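Local coordinates for protein synthesis inhibitor I (Hordeum vulgare, PDB 4FBC), which is a plant ribosome-inactivating protein, an inhibitor of protein synthesis, that holds adenosine monophosphate in a pocket of its fold, at residues Pro13-Thr18 against Arg36-Asn41; Ala26-Phe31 against Gly185-Leu190; His47-Leu52 against Gln250-Leu255; Thr178-Val183 against Asn212-Leu217. The protein carries 3 engineered substitutions. One frame throughout, in Å; residues are numbered along the deposited sequence.

Contact 1 (Pro13-Thr18 against Arg36-Asn41); sequences PLFTAT and RNKLRN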
loop_
_atom_site.group_PDB
_atom_site.type_symbol
_atom_site.label_atom_id
_atom_site.label_comp_id
_atom_site.label_asym_id
_atom_site.label_seq_id
_atom_site.Cartn_x
_atom_site.Cartn_y
_atom_site.Cartn_z
ATOM N N PRO A 13 -4.328 14.546 6.705
ATOM C CA PRO A 13 -3.580 13.292 6.844
ATOM C C PRO A 13 -2.979 13.129 8.237
ATOM O O PRO A 13 -2.574 14.119 8.846
ATOM C CB PRO A 13 -2.458 13.444 5.808
ATOM C CG PRO A 13 -2.268 14.934 5.679
ATOM C CD PRO A 13 -3.651 15.504 5.808
ATOM N N LEU A 14 -2.931 11.896 8.734
ATOM C CA LEU A 14 -2.291 11.615 10.018
ATOM C C LEU A 14 -0.778 11.849 9.948
ATOM O O LEU A 14 -0.147 12.194 10.953
ATOM C CB LEU A 14 -2.596 10.180 10.459
ATOM C CG LEU A 14 -4.062 9.970 10.840
ATOM C CD1 LEU A 14 -4.417 8.496 10.862
ATOM C CD2 LEU A 14 -4.338 10.608 12.197
ATOM N N PHE A 15 -0.216 11.652 8.758
ATOM C CA PHE A 15 1.178 11.963 8.467
ATOM C C PHE A 15 1.377 12.054 6.962
ATOM O O PHE A 15 0.509 11.648 6.179
ATOM C CB PHE A 15 2.131 10.912 9.067
ATOM C CG PHE A 15 1.963 9.531 8.488
ATOM C CD1 PHE A 15 1.010 8.667 9.002
ATOM C CD2 PHE A 15 2.763 9.098 7.438
ATOM C CE1 PHE A 15 0.838 7.401 8.478
ATOM C CE2 PHE A 15 2.607 7.817 6.904
ATOM C CZ PHE A 15 1.648 6.969 7.425
ATOM N N THR A 16 2.521 12.595 6.561
ATOM C CA THR A 16 2.886 12.624 5.156
ATOM C C THR A 16 4.259 11.984 4.983
ATOM O O THR A 16 5.204 12.325 5.700
ATOM C CB THR A 16 2.891 14.052 4.585
ATOM O OG1 THR A 16 1.558 14.584 4.631
ATOM C CG2 THR A 16 3.370 14.048 3.138
ATOM N N ALA A 17 4.358 11.037 4.055
ATOM C CA ALA A 17 5.648 10.455 3.690
ATOM C C ALA A 17 6.045 10.994 2.327
ATOM O O ALA A 17 5.230 11.030 1.409
ATOM C CB ALA A 17 5.569 8.922 3.659
ATOM N N THR A 18 7.302 11.402 2.180
ATOM C CA THR A 18 7.739 12.024 0.940
ATOM C C THR A 18 8.917 11.259 0.352
ATOM O O THR A 18 9.818 10.833 1.083
ATOM C CB THR A 18 8.119 13.509 1.166
ATOM O OG1 THR A 18 6.958 14.241 1.582
ATOM C CG2 THR A 18 8.662 14.137 -0.108
ATOM N N ARG A 36 5.409 2.186 7.180
ATOM C CA ARG A 36 4.987 1.073 8.019
ATOM C C ARG A 36 4.990 1.473 9.484
ATOM O O ARG A 36 4.064 1.155 10.224
ATOM C CB ARG A 36 5.919 -0.121 7.834
ATOM C CG ARG A 36 5.912 -0.704 6.444
ATOM C CD ARG A 36 7.057 -1.714 6.323
ATOM N NE ARG A 36 7.090 -2.298 4.994
ATOM C CZ ARG A 36 8.161 -2.888 4.482
ATOM N NH1 ARG A 36 9.287 -2.959 5.201
ATOM N NH2 ARG A 36 8.112 -3.381 3.253
ATOM N N ASN A 37 6.038 2.183 9.892
ATOM C CA ASN A 37 6.212 2.563 11.287
ATOM C C ASN A 37 5.107 3.509 11.758
ATOM O O ASN A 37 4.554 3.331 12.844
ATOM C CB ASN A 37 7.592 3.191 11.506
ATOM C CG ASN A 37 7.805 3.648 12.939
ATOM O OD1 ASN A 37 7.834 4.846 13.218
ATOM N ND2 ASN A 37 7.949 2.693 13.858
ATOM N N LYS A 38 4.771 4.496 10.935
ATOM C CA LYS A 38 3.724 5.447 11.294
ATOM C C LYS A 38 2.306 4.869 11.231
ATOM O O LYS A 38 1.391 5.399 11.873
ATOM C CB LYS A 38 3.844 6.726 10.462
ATOM C CG LYS A 38 5.110 7.524 10.795
ATOM C CD LYS A 38 5.086 8.905 10.173
ATOM C CE LYS A 38 6.140 9.803 10.813
ATOM N NZ LYS A 38 6.140 11.164 10.195
ATOM N N LEU A 39 2.127 3.783 10.487
ATOM C CA LEU A 39 0.812 3.131 10.363
ATOM C C LEU A 39 0.509 2.150 11.503
ATOM O O LEU A 39 -0.651 1.784 11.735
ATOM C CB LEU A 39 0.713 2.383 9.019
ATOM C CG LEU A 39 0.557 3.182 7.730
ATOM C CD1 LEU A 39 0.637 2.265 6.499
ATOM C CD2 LEU A 39 -0.769 3.936 7.762
ATOM N N ARG A 40 1.544 1.731 12.224
ATOM C CA ARG A 40 1.449 0.566 13.100
ATOM C C ARG A 40 0.557 0.799 14.316
ATOM O O ARG A 40 0.422 1.922 14.811
ATOM C CB ARG A 40 2.851 0.157 13.590
ATOM C CG ARG A 40 3.311 0.943 14.816
ATOM C CD ARG A 40 4.818 0.940 15.060
ATOM N NE ARG A 40 5.121 1.692 16.282
ATOM C CZ ARG A 40 5.072 3.022 16.409
ATOM N NH1 ARG A 40 4.753 3.804 15.379
ATOM N NH2 ARG A 40 5.368 3.583 17.580
ATOM N N ASN A 41 -0.054 -0.276 14.787
ATOM C CA ASN A 41 -0.642 -0.293 16.117
ATOM C C ASN A 41 0.465 -0.629 17.111
ATOM O O ASN A 41 0.910 -1.777 17.182
ATOM C CB ASN A 41 -1.757 -1.344 16.177
ATOM C CG ASN A 41 -2.445 -1.392 17.535
ATOM O OD1 ASN A 41 -2.001 -0.765 18.487
ATOM N ND2 ASN A 41 -3.542 -2.136 17.619
HETATM O O HOH W 1 6.205 10.682 7.755
#

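Contact 2 (Ala26-Phe31 against Gly185-Leu190); sequences ADYATF and GFVAGL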
loop_
_atom_site.group_PDB
_atom_site.type_symbol
_atom_site.label_atom_id
_atom_site.label_comp_id
_atom_site.label_asym_id
_atom_site.label_seq_id
_atom_site.Cartn_x
_atom_site.Cartn_y
_atom_site.Cartn_z
ATOM N N ALA A 26 18.641 3.237 -0.746
ATOM C CA ALA A 26 18.598 3.288 0.704
ATOM C C ALA A 26 17.506 4.236 1.190
ATOM O O ALA A 26 16.807 3.941 2.155
ATOM C CB ALA A 26 19.947 3.711 1.264
ATOM N N ASP A 27 17.388 5.388 0.537
ATOM C CA ASP A 27 16.364 6.359 0.900
ATOM C C ASP A 27 14.958 5.831 0.599
ATOM O O ASP A 27 14.007 6.139 1.323
ATOM C CB ASP A 27 16.592 7.696 0.181
ATOM C CG ASP A 27 17.820 8.438 0.695
ATOM O OD1 ASP A 27 18.465 7.943 1.639
ATOM O OD2 ASP A 27 18.125 9.521 0.150
ATOM N N TYR A 28 14.833 5.041 -0.460
ATOM C CA TYR A 28 13.544 4.412 -0.752
ATOM C C TYR A 28 13.156 3.439 0.360
ATOM O O TYR A 28 12.027 3.454 0.847
ATOM C CB TYR A 28 13.570 3.714 -2.116
ATOM C CG TYR A 28 12.337 2.873 -2.378
ATOM C CD1 TYR A 28 11.159 3.450 -2.851
ATOM C CD2 TYR A 28 12.350 1.508 -2.150
ATOM C CE1 TYR A 28 10.026 2.671 -3.105
ATOM C CE2 TYR A 28 11.232 0.725 -2.398
ATOM C CZ TYR A 28 10.074 1.316 -2.862
ATOM O OH TYR A 28 8.973 0.523 -3.102
ATOM N N ALA A 29 14.102 2.606 0.780
ATOM C CA ALA A 29 13.853 1.654 1.862
ATOM C C ALA A 29 13.462 2.383 3.143
ATOM O O ALA A 29 12.558 1.955 3.861
ATOM C CB ALA A 29 15.084 0.780 2.096
ATOM N N THR A 30 14.154 3.483 3.426
ATOM C CA THR A 30 13.863 4.304 4.600
ATOM C C THR A 30 12.443 4.879 4.519
ATOM O O THR A 30 11.698 4.875 5.507
ATOM C CB THR A 30 14.879 5.453 4.721
ATOM O OG1 THR A 30 16.172 4.900 4.993
ATOM C CG2 THR A 30 14.504 6.403 5.839
ATOM N N PHE A 31 12.089 5.354 3.333
ATOM C CA PHE A 31 10.748 5.897 3.045
ATOM C C PHE A 31 9.649 4.855 3.305
ATOM O O PHE A 31 8.690 5.121 4.037
ATOM C CB PHE A 31 10.758 6.439 1.602
ATOM C CG PHE A 31 9.405 6.543 0.937
ATOM C CD1 PHE A 31 8.507 7.548 1.281
ATOM C CD2 PHE A 31 9.068 5.666 -0.084
ATOM C CE1 PHE A 31 7.263 7.643 0.633
ATOM C CE2 PHE A 31 7.832 5.756 -0.738
ATOM C CZ PHE A 31 6.942 6.743 -0.381
ATOM N N GLY A 185 11.681 -4.779 -1.229
ATOM C CA GLY A 185 13.039 -5.212 -1.520
ATOM C C GLY A 185 13.282 -5.325 -3.021
ATOM O O GLY A 185 14.351 -4.950 -3.515
ATOM N N PHE A 186 12.298 -5.858 -3.744
ATOM C CA PHE A 186 12.358 -5.958 -5.210
ATOM C C PHE A 186 12.487 -4.580 -5.874
ATOM O O PHE A 186 13.342 -4.369 -6.750
ATOM C CB PHE A 186 11.125 -6.713 -5.739
ATOM C CG PHE A 186 10.991 -6.705 -7.253
ATOM C CD1 PHE A 186 11.649 -7.651 -8.026
ATOM C CD2 PHE A 186 10.180 -5.768 -7.887
ATOM C CE1 PHE A 186 11.520 -7.652 -9.420
ATOM C CE2 PHE A 186 10.049 -5.754 -9.282
ATOM C CZ PHE A 186 10.717 -6.697 -10.045
ATOM N N VAL A 187 11.649 -3.637 -5.458
ATOM C CA VAL A 187 11.731 -2.283 -5.982
ATOM C C VAL A 187 13.059 -1.613 -5.595
ATOM O O VAL A 187 13.675 -0.930 -6.412
ATOM C CB VAL A 187 10.548 -1.418 -5.520
ATOM C CG1 VAL A 187 10.745 0.026 -5.956
ATOM C CG2 VAL A 187 9.236 -1.980 -6.082
ATOM N N ALA A 188 13.503 -1.817 -4.358
ATOM C CA ALA A 188 14.767 -1.232 -3.908
ATOM C C ALA A 188 15.897 -1.757 -4.784
ATOM O O ALA A 188 16.871 -1.048 -5.044
ATOM C CB ALA A 188 15.031 -1.583 -2.438
ATOM N N GLY A 189 15.751 -2.997 -5.241
ATOM C CA GLY A 189 16.763 -3.650 -6.060
ATOM C C GLY A 189 16.857 -3.104 -7.468
ATOM O O GLY A 189 17.873 -3.300 -8.144
ATOM N N LEU A 190 15.800 -2.430 -7.916
ATOM C CA LEU A 190 15.768 -1.823 -9.247
ATOM C C LEU A 190 16.318 -0.396 -9.253
ATOM O O LEU A 190 16.585 0.165 -10.319
ATOM C CB LEU A 190 14.340 -1.817 -9.801
ATOM C CG LEU A 190 13.662 -3.175 -9.982
ATOM C CD1 LEU A 190 12.211 -2.978 -10.448
ATOM C CD2 LEU A 190 14.429 -4.066 -10.955
#

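Contact 3 (His47-Leu52 against Gln250-Leu255); sequences HNRPVL and QAANTL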
loop_
_atom_site.group_PDB
_atom_site.type_symbol
_atom_site.label_atom_id
_atom_site.label_comp_id
_atom_site.label_asym_id
_atom_site.label_seq_id
_atom_site.Cartn_x
_atom_site.Cartn_y
_atom_site.Cartn_z
ATOM N N HIS A 47 5.161 -11.548 15.348
ATOM C CA HIS A 47 6.525 -11.966 14.984
ATOM C C HIS A 47 7.396 -10.757 14.663
ATOM O O HIS A 47 8.166 -10.751 13.686
ATOM C CB HIS A 47 6.487 -12.956 13.813
ATOM C CG HIS A 47 5.690 -14.189 14.107
ATOM N ND1 HIS A 47 6.265 -15.436 14.244
ATOM C CD2 HIS A 47 4.362 -14.361 14.318
ATOM C CE1 HIS A 47 5.322 -16.324 14.513
ATOM N NE2 HIS A 47 4.162 -15.699 14.565
ATOM N N ASN A 48 7.255 -9.731 15.498
ATOM C CA ASN A 48 7.992 -8.473 15.369
ATOM C C ASN A 48 7.759 -7.742 14.042
ATOM O O ASN A 48 8.605 -6.965 13.588
ATOM C CB ASN A 48 9.493 -8.675 15.630
ATOM C CG ASN A 48 10.204 -7.381 15.998
ATOM O OD1 ASN A 48 9.568 -6.409 16.421
ATOM N ND2 ASN A 48 11.529 -7.361 15.843
ATOM N N ARG A 49 6.602 -7.990 13.431
ATOM C CA ARG A 49 6.164 -7.205 12.286
ATOM C C ARG A 49 4.968 -6.384 12.744
ATOM O O ARG A 49 4.146 -6.871 13.531
ATOM C CB ARG A 49 5.733 -8.105 11.123
ATOM C CG ARG A 49 6.832 -8.999 10.561
ATOM C CD ARG A 49 8.106 -8.211 10.245
ATOM N NE ARG A 49 7.849 -7.057 9.387
ATOM C CZ ARG A 49 8.625 -5.981 9.328
ATOM N NH1 ARG A 49 9.721 -5.917 10.079
ATOM N NH2 ARG A 49 8.311 -4.969 8.523
ATOM N N PRO A 50 4.856 -5.142 12.252
ATOM C CA PRO A 50 3.739 -4.295 12.691
ATOM C C PRO A 50 2.376 -4.770 12.157
ATOM O O PRO A 50 2.295 -5.375 11.081
ATOM C CB PRO A 50 4.101 -2.918 12.123
ATOM C CG PRO A 50 4.913 -3.216 10.890
ATOM C CD PRO A 50 5.695 -4.483 11.237
ATOM N N VAL A 51 1.315 -4.521 12.922
ATOM C CA VAL A 51 -0.049 -4.841 12.477
ATOM C C VAL A 51 -0.809 -3.532 12.470
ATOM O O VAL A 51 -0.643 -2.721 13.373
ATOM C CB VAL A 51 -0.757 -5.827 13.435
ATOM C CG1 VAL A 51 -2.154 -6.191 12.907
ATOM C CG2 VAL A 51 0.085 -7.093 13.628
ATOM N N LEU A 52 -1.614 -3.315 11.438
ATOM C CA LEU A 52 -2.452 -2.133 11.362
ATOM C C LEU A 52 -3.501 -2.223 12.459
ATOM O O LEU A 52 -3.880 -3.324 12.872
ATOM C CB LEU A 52 -3.139 -2.072 9.998
ATOM C CG LEU A 52 -2.251 -1.667 8.821
ATOM C CD1 LEU A 52 -2.821 -2.188 7.506
ATOM C CD2 LEU A 52 -2.170 -0.159 8.793
ATOM N N GLN A 250 9.143 -17.433 7.440
ATOM C CA GLN A 250 9.049 -16.907 6.086
ATOM C C GLN A 250 7.939 -15.867 5.960
ATOM O O GLN A 250 8.104 -14.863 5.269
ATOM C CB GLN A 250 8.844 -18.036 5.069
ATOM C CG GLN A 250 10.079 -18.929 4.887
ATOM C CD GLN A 250 9.795 -20.127 4.006
ATOM O OE1 GLN A 250 8.643 -20.393 3.666
ATOM N NE2 GLN A 250 10.845 -20.853 3.621
ATOM N N ALA A 251 6.814 -16.107 6.633
ATOM C CA ALA A 251 5.713 -15.151 6.627
ATOM C C ALA A 251 6.138 -13.803 7.228
ATOM O O ALA A 251 5.782 -12.753 6.694
ATOM C CB ALA A 251 4.511 -15.718 7.381
ATOM N N ALA A 252 6.891 -13.853 8.331
ATOM C CA ALA A 252 7.408 -12.650 8.997
ATOM C C ALA A 252 8.381 -11.899 8.089
ATOM O O ALA A 252 8.324 -10.674 7.988
ATOM C CB ALA A 252 8.073 -12.998 10.330
ATOM N N ASN A 253 9.270 -12.628 7.421
ATOM C CA ASN A 253 10.168 -11.994 6.455
ATOM C C ASN A 253 9.443 -11.419 5.243
ATOM O O ASN A 253 9.967 -10.538 4.567
ATOM C CB ASN A 253 11.245 -12.979 5.996
ATOM C CG ASN A 253 12.345 -13.141 7.013
ATOM O OD1 ASN A 253 12.860 -12.152 7.551
ATOM N ND2 ASN A 253 12.714 -14.384 7.296
ATOM N N THR A 254 8.235 -11.909 4.969
ATOM C CA THR A 254 7.482 -11.475 3.794
ATOM C C THR A 254 6.587 -10.263 4.064
ATOM O O THR A 254 6.494 -9.356 3.228
ATOM C CB THR A 254 6.641 -12.635 3.216
ATOM O OG1 THR A 254 7.528 -13.699 2.844
ATOM C CG2 THR A 254 5.837 -12.174 1.993
ATOM N N LEU A 255 5.953 -10.239 5.235
ATOM C CA LEU A 255 4.987 -9.193 5.571
ATOM C C LEU A 255 5.686 -7.897 5.995
ATOM O O LEU A 255 6.464 -7.886 6.947
ATOM C CB LEU A 255 4.033 -9.682 6.678
ATOM C CG LEU A 255 2.974 -10.692 6.209
ATOM C CD1 LEU A 255 2.470 -11.528 7.373
ATOM C CD2 LEU A 255 1.826 -9.980 5.504
#

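Contact 4 (Thr178-Val183 against Asn212-Leu217); sequences TRFQTV and NGWQDL. With AMP (adenosine monophosphate), chain E.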
loop_
_atom_site.group_PDB
_atom_site.type_symbol
_atom_site.label_atom_id
_atom_site.label_comp_id
_atom_site.label_asym_id
_atom_site.label_seq_id
_atom_site.Cartn_x
_atom_site.Cartn_y
_atom_site.Cartn_z
ATOM N N THR A 178 4.770 -1.090 0.719
ATOM C CA THR A 178 4.523 -0.921 2.156
ATOM C C THR A 178 4.038 -2.234 2.782
ATOM O O THR A 178 4.520 -2.659 3.841
ATOM C CB THR A 178 3.511 0.222 2.397
ATOM O OG1 THR A 178 4.073 1.467 1.948
ATOM C CG2 THR A 178 3.156 0.337 3.864
ATOM N N ARG A 179 3.092 -2.898 2.118
ATOM C CA ARG A 179 2.534 -4.139 2.643
ATOM C C ARG A 179 3.518 -5.303 2.722
ATOM O O ARG A 179 3.421 -6.131 3.626
ATOM C CB ARG A 179 1.345 -4.574 1.796
ATOM C CG ARG A 179 0.103 -3.719 2.005
ATOM C CD ARG A 179 -0.886 -3.980 0.889
ATOM N NE ARG A 179 -2.143 -3.252 1.086
ATOM C CZ ARG A 179 -2.927 -2.842 0.094
ATOM N NH1 ARG A 179 -2.582 -3.085 -1.162
ATOM N NH2 ARG A 179 -4.063 -2.202 0.359
ATOM N N PHE A 180 4.446 -5.379 1.773
ATOM C CA PHE A 180 5.298 -6.561 1.623
ATOM C C PHE A 180 6.775 -6.239 1.529
ATOM O O PHE A 180 7.183 -5.439 0.687
ATOM C CB PHE A 180 4.909 -7.341 0.361
ATOM C CG PHE A 180 3.512 -7.852 0.386
ATOM C CD1 PHE A 180 3.185 -8.961 1.156
ATOM C CD2 PHE A 180 2.519 -7.212 -0.339
ATOM C CE1 PHE A 180 1.878 -9.426 1.195
ATOM C CE2 PHE A 180 1.219 -7.672 -0.304
ATOM C CZ PHE A 180 0.905 -8.781 0.461
ATOM N N GLN A 181 7.568 -6.880 2.384
ATOM C CA GLN A 181 9.031 -6.736 2.338
ATOM C C GLN A 181 9.600 -7.317 1.053
ATOM O O GLN A 181 10.665 -6.904 0.585
ATOM C CB GLN A 181 9.683 -7.427 3.542
ATOM C CG GLN A 181 9.188 -6.922 4.899
ATOM C CD GLN A 181 10.140 -7.280 6.019
ATOM O OE1 GLN A 181 11.264 -6.773 6.070
ATOM N NE2 GLN A 181 9.709 -8.162 6.918
ATOM N N THR A 182 8.903 -8.297 0.493
ATOM C CA THR A 182 9.329 -8.883 -0.778
ATOM C C THR A 182 9.243 -7.830 -1.881
ATOM O O THR A 182 10.204 -7.621 -2.637
ATOM C CB THR A 182 8.456 -10.077 -1.150
ATOM O OG1 THR A 182 7.090 -9.730 -0.905
ATOM C CG2 THR A 182 8.829 -11.311 -0.326
ATOM N N VAL A 183 8.098 -7.158 -1.970
ATOM C CA VAL A 183 7.902 -6.128 -2.987
ATOM C C VAL A 183 8.808 -4.903 -2.782
ATOM O O VAL A 183 9.378 -4.388 -3.745
ATOM C CB VAL A 183 6.431 -5.710 -3.082
ATOM C CG1 VAL A 183 6.254 -4.573 -4.088
ATOM C CG2 VAL A 183 5.562 -6.924 -3.462
ATOM N N ASN A 212 -2.030 -10.474 -4.138
ATOM C CA ASN A 212 -3.444 -10.847 -4.257
ATOM C C ASN A 212 -4.023 -11.574 -3.030
ATOM O O ASN A 212 -5.203 -11.947 -3.023
ATOM C CB ASN A 212 -3.665 -11.674 -5.535
ATOM C CG ASN A 212 -3.567 -10.838 -6.804
ATOM O OD1 ASN A 212 -3.793 -9.622 -6.790
ATOM N ND2 ASN A 212 -3.239 -11.493 -7.916
ATOM N N GLY A 213 -3.207 -11.760 -1.990
ATOM C CA GLY A 213 -3.632 -12.461 -0.786
ATOM C C GLY A 213 -3.142 -11.860 0.532
ATOM O O GLY A 213 -2.852 -12.584 1.487
ATOM N N TRP A 214 -3.067 -10.539 0.595
ATOM C CA TRP A 214 -2.564 -9.851 1.786
ATOM C C TRP A 214 -3.350 -10.225 3.047
ATOM O O TRP A 214 -2.769 -10.509 4.088
ATOM C CB TRP A 214 -2.610 -8.343 1.552
ATOM C CG TRP A 214 -2.078 -7.476 2.664
ATOM C CD1 TRP A 214 -0.946 -7.667 3.405
ATOM C CD2 TRP A 214 -2.665 -6.258 3.132
ATOM N NE1 TRP A 214 -0.801 -6.640 4.317
ATOM C CE2 TRP A 214 -1.839 -5.761 4.164
ATOM C CE3 TRP A 214 -3.813 -5.539 2.777
ATOM C CZ2 TRP A 214 -2.131 -4.578 4.847
ATOM C CZ3 TRP A 214 -4.095 -4.365 3.443
ATOM C CH2 TRP A 214 -3.263 -3.893 4.470
ATOM N N GLN A 215 -4.676 -10.242 2.943
ATOM C CA GLN A 215 -5.504 -10.623 4.083
ATOM C C GLN A 215 -5.244 -12.078 4.499
ATOM O O GLN A 215 -5.109 -12.378 5.692
ATOM C CB GLN A 215 -6.990 -10.385 3.767
ATOM C CG GLN A 215 -7.939 -10.734 4.915
ATOM C CD GLN A 215 -9.342 -10.201 4.680
ATOM O OE1 GLN A 215 -9.756 -9.999 3.538
ATOM N NE2 GLN A 215 -10.075 -9.961 5.757
ATOM N N ASP A 216 -5.169 -12.977 3.514
ATOM C CA ASP A 216 -4.899 -14.391 3.777
ATOM C C ASP A 216 -3.559 -14.598 4.490
ATOM O O ASP A 216 -3.464 -15.377 5.429
ATOM C CB ASP A 216 -4.883 -15.194 2.466
ATOM C CG ASP A 216 -6.262 -15.409 1.884
ATOM O OD1 ASP A 216 -7.263 -15.278 2.626
ATOM O OD2 ASP A 216 -6.339 -15.728 0.675
ATOM N N LEU A 217 -2.524 -13.902 4.036
ATOM C CA LEU A 217 -1.198 -14.077 4.630
ATOM C C LEU A 217 -1.173 -13.451 6.024
ATOM O O LEU A 217 -0.601 -14.017 6.948
ATOM C CB LEU A 217 -0.104 -13.470 3.739
ATOM C CG LEU A 217 1.342 -13.668 4.223
ATOM C CD1 LEU A 217 1.699 -15.146 4.395
ATOM C CD2 LEU A 217 2.327 -12.994 3.264
HETATM P P AMP E . -11.409 -6.057 -1.936
HETATM O O1P AMP E . -11.810 -5.665 -3.344
HETATM O O2P AMP E . -11.842 -7.413 -1.419
HETATM O O3P AMP E . -11.850 -4.982 -0.964
HETATM O "O5'" AMP E . -9.829 -5.902 -1.771
HETATM C "C5'" AMP E . -8.962 -7.024 -1.876
HETATM C "C4'" AMP E . -7.515 -6.600 -1.828
HETATM O "O4'" AMP E . -7.193 -5.837 -3.021
HETATM C "C3'" AMP E . -7.133 -5.675 -0.677
HETATM O "O3'" AMP E . -6.884 -6.369 0.537
HETATM C "C2'" AMP E . -5.919 -4.934 -1.222
HETATM O "O2'" AMP E . -4.748 -5.744 -1.109
HETATM C "C1'" AMP E . -6.283 -4.804 -2.707
HETATM N N9 AMP E . -6.919 -3.503 -3.027
HETATM C C8 AMP E . -8.202 -3.321 -3.422
HETATM N N7 AMP E . -8.479 -2.011 -3.654
HETATM C C5 AMP E . -7.343 -1.317 -3.415
HETATM C C6 AMP E . -6.923 0.109 -3.475
HETATM N N6 AMP E . -7.801 1.081 -3.842
HETATM N N1 AMP E . -5.632 0.403 -3.154
HETATM C C2 AMP E . -4.755 -0.555 -2.781
HETATM N N3 AMP E . -5.064 -1.865 -2.712
HETATM C C4 AMP E . -6.318 -2.304 -3.016
#

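Contact 1 (Pro13-Thr18 against Arg36-Asn41)
Phe15 and Lys38 make the dense part of this contact, the lysine lying over one face of the ring by its aliphatic carbons. Lys38 CB sits 3.6 Å from the centroid of the Phe15 ring and only 7° off the ring normal, which is CH-pi geometry almost over the centre. Further along the same chain, Lys38 CD comes within 3.6 Å of Phe15 CD2, near the base of the ring. With CG between the backbone N and the carbonyl carbon (chi1 64°), the Phe15 ring is directed at the helix, and chi2 (-86°) sets its turn. At the ring's edge, in its plane, Leu39 CD2 lies 3.9 Å from Phe15 CE1, and Leu39 itself is buried against Leu52, Ala84 and Ile257. Phe15 also stacks with Phe65 of the neighbouring strand.

The other side is looser and wet. Beyond CG the Lys38 chain is extended, carrying its ammonium past the ring to the exposed margin, where a water accepts from Lys38 NZ and donates to Thr16 O at 2.8 Å. The first bond's length is doubtful. The contact joins the end of helix 25-39 to the residues leading into strand 16-20, an outermost strand of the mixed sheet. That helix lies on the connection between parallel neighbours 16-20 and 64-70, as the helix of a beta-alpha-beta crossover does, here with a small hairpin after it.

Contact 2 (Ala26-Phe31 against Gly185-Leu190)
Tyr28 is the residue of Ala26-Phe31 that reaches helix 181-190, and it does so with one side of its ring, from CD2 out to the hydroxyl. Its CG is anti to the backbone N (chi1 171°), which carries the ring across to Val187 and Ala188. Nearer the base of the ring, Tyr28 CD2 is 4.1 Å from Ala188 CB; one atom farther out, Tyr28 CE2 comes to 3.9 Å from Ala188 N. At the end, Val187 CG1 lies 3.4 Å from Tyr28 CZ, with the two side chains crossing at about a right angle and the methyl approaching the ring obliquely. This is helix-to-helix packing within the ribosome-inactivating protein fold, the two segments meeting through one large aromatic and two small aliphatic groups. Ser25 OG, just before Ala26-Phe31, is hydrogen-bonded to Ala188 O. The Tyr28 hydroxyl, also close to Val187 CG1, is hydrogen-bonded to Met173 O of helix 157-179, so its polar end is satisfied although buried.

Contact 3 (His47-Leu52 against Gln250-Leu255)
Arg49 binds the end of helix 248-254 by one hydrogen bond across the contact, from Arg49 NE to Leu255 O at 2.9 Å. The bond is bent at the hydrogen (138°). Its donor nevertheless lies nearly along the C=O axis, and the oxygen is tilted from the guanidinium plane. Leu255 is the first residue to leave the helical conformation, and its carbonyl takes a second donor from Gln181 NE2. Arg49 NH2 continues the polar grip on Gly256 O.

This is a side chain from a beta hairpin meeting a helix C-terminus: strands 45-46 and 49-50 are joined by His47 and Asn48, both in left-handed backbone conformations. An arginine placed at that end would be expected to interact favourably with the helix dipole.

Van der Waals contact does the remainder. The bend at chi2 (-50°) brings Arg49 CD to 3.3 Å from Ala252 O, and the bend at chi3 turns NE to Leu255 O. Within its own segment, Pro50 CD lies 3.6 Å above one face of the guanidinium. His47 CB rests 3.8 Å from Ala252 CB, while the imidazole extends to helix 214-225, where His47 NE2 is hydrogen-bonded to Thr224 OG1.

Contact 4 (Thr178-Val183 against Asn212-Leu217)
Arg179 runs over one face of the Trp214 indole from its base to its guanidinium. Arg179 CB starts 3.9 Å from Trp214 NE1, and Arg179 CG comes to 3.5 Å from Trp214 CE2. Extended from CG to NE (chi2 165°), the chain lies along the indole face. Arg179 CD stands 3.7 Å from the centroid of the six-membered ring, 14° off its normal, in CH-pi contact. Arg179 NE moves toward the rim, 3.3 Å from Trp214 CZ3. The cation-pi contact is off-centre: Arg179 CZ lies 4.3 Å from the same centroid, 32° off the normal. At the tip, Arg179 NH1 donates to N3 of adenosine monophosphate at 3.2 Å, with N3 in the guanidinium plane; the ribose O2' lies over one guanidinium face.

The Phe180 ring meets the five-membered ring of Trp214 obliquely, its CZ 3.7 Å from Trp214 CD1, and Leu217 CD2 sits at the Phe180 edge. Trp214 NE1 is hydrogen-bonded to Ile257 O, which restrains the indole's rotation. Arg179 NH1 also makes a salt bridge to Glu176, and NH2 a hydrogen bond to Asn86 O. Held by indole, carboxylate and carbonyl, the guanidinium probably has little freedom to turn, consistent with a donor held ready for N3.

Contact 4 holds two residues of the adenosine monophosphate pocket. Contact 3 is nearest to contact 4, their centres about 10 Å apart, and is tied to it by a probable hydrogen bond from Gln181 N to Thr254 O at 2.8 Å. Contact 1 reaches contact 4 through a probable hydrogen bond between Arg36 NE and Thr178 O, also 2.8 Å, and contact 3 through another between Asn41 N and Val51 O at 2.9 Å. Contacts 1 and 2 share helix 25-39, and Ala17 CB of strand 16-20 packs 3.7 Å from Phe31 CE1 of that helix, while contacts 2 and 4 share helix 181-190. The side chains of Leu255, Leu39 and Tyr28 lie about 10, 11 and 14 Å from the ligand.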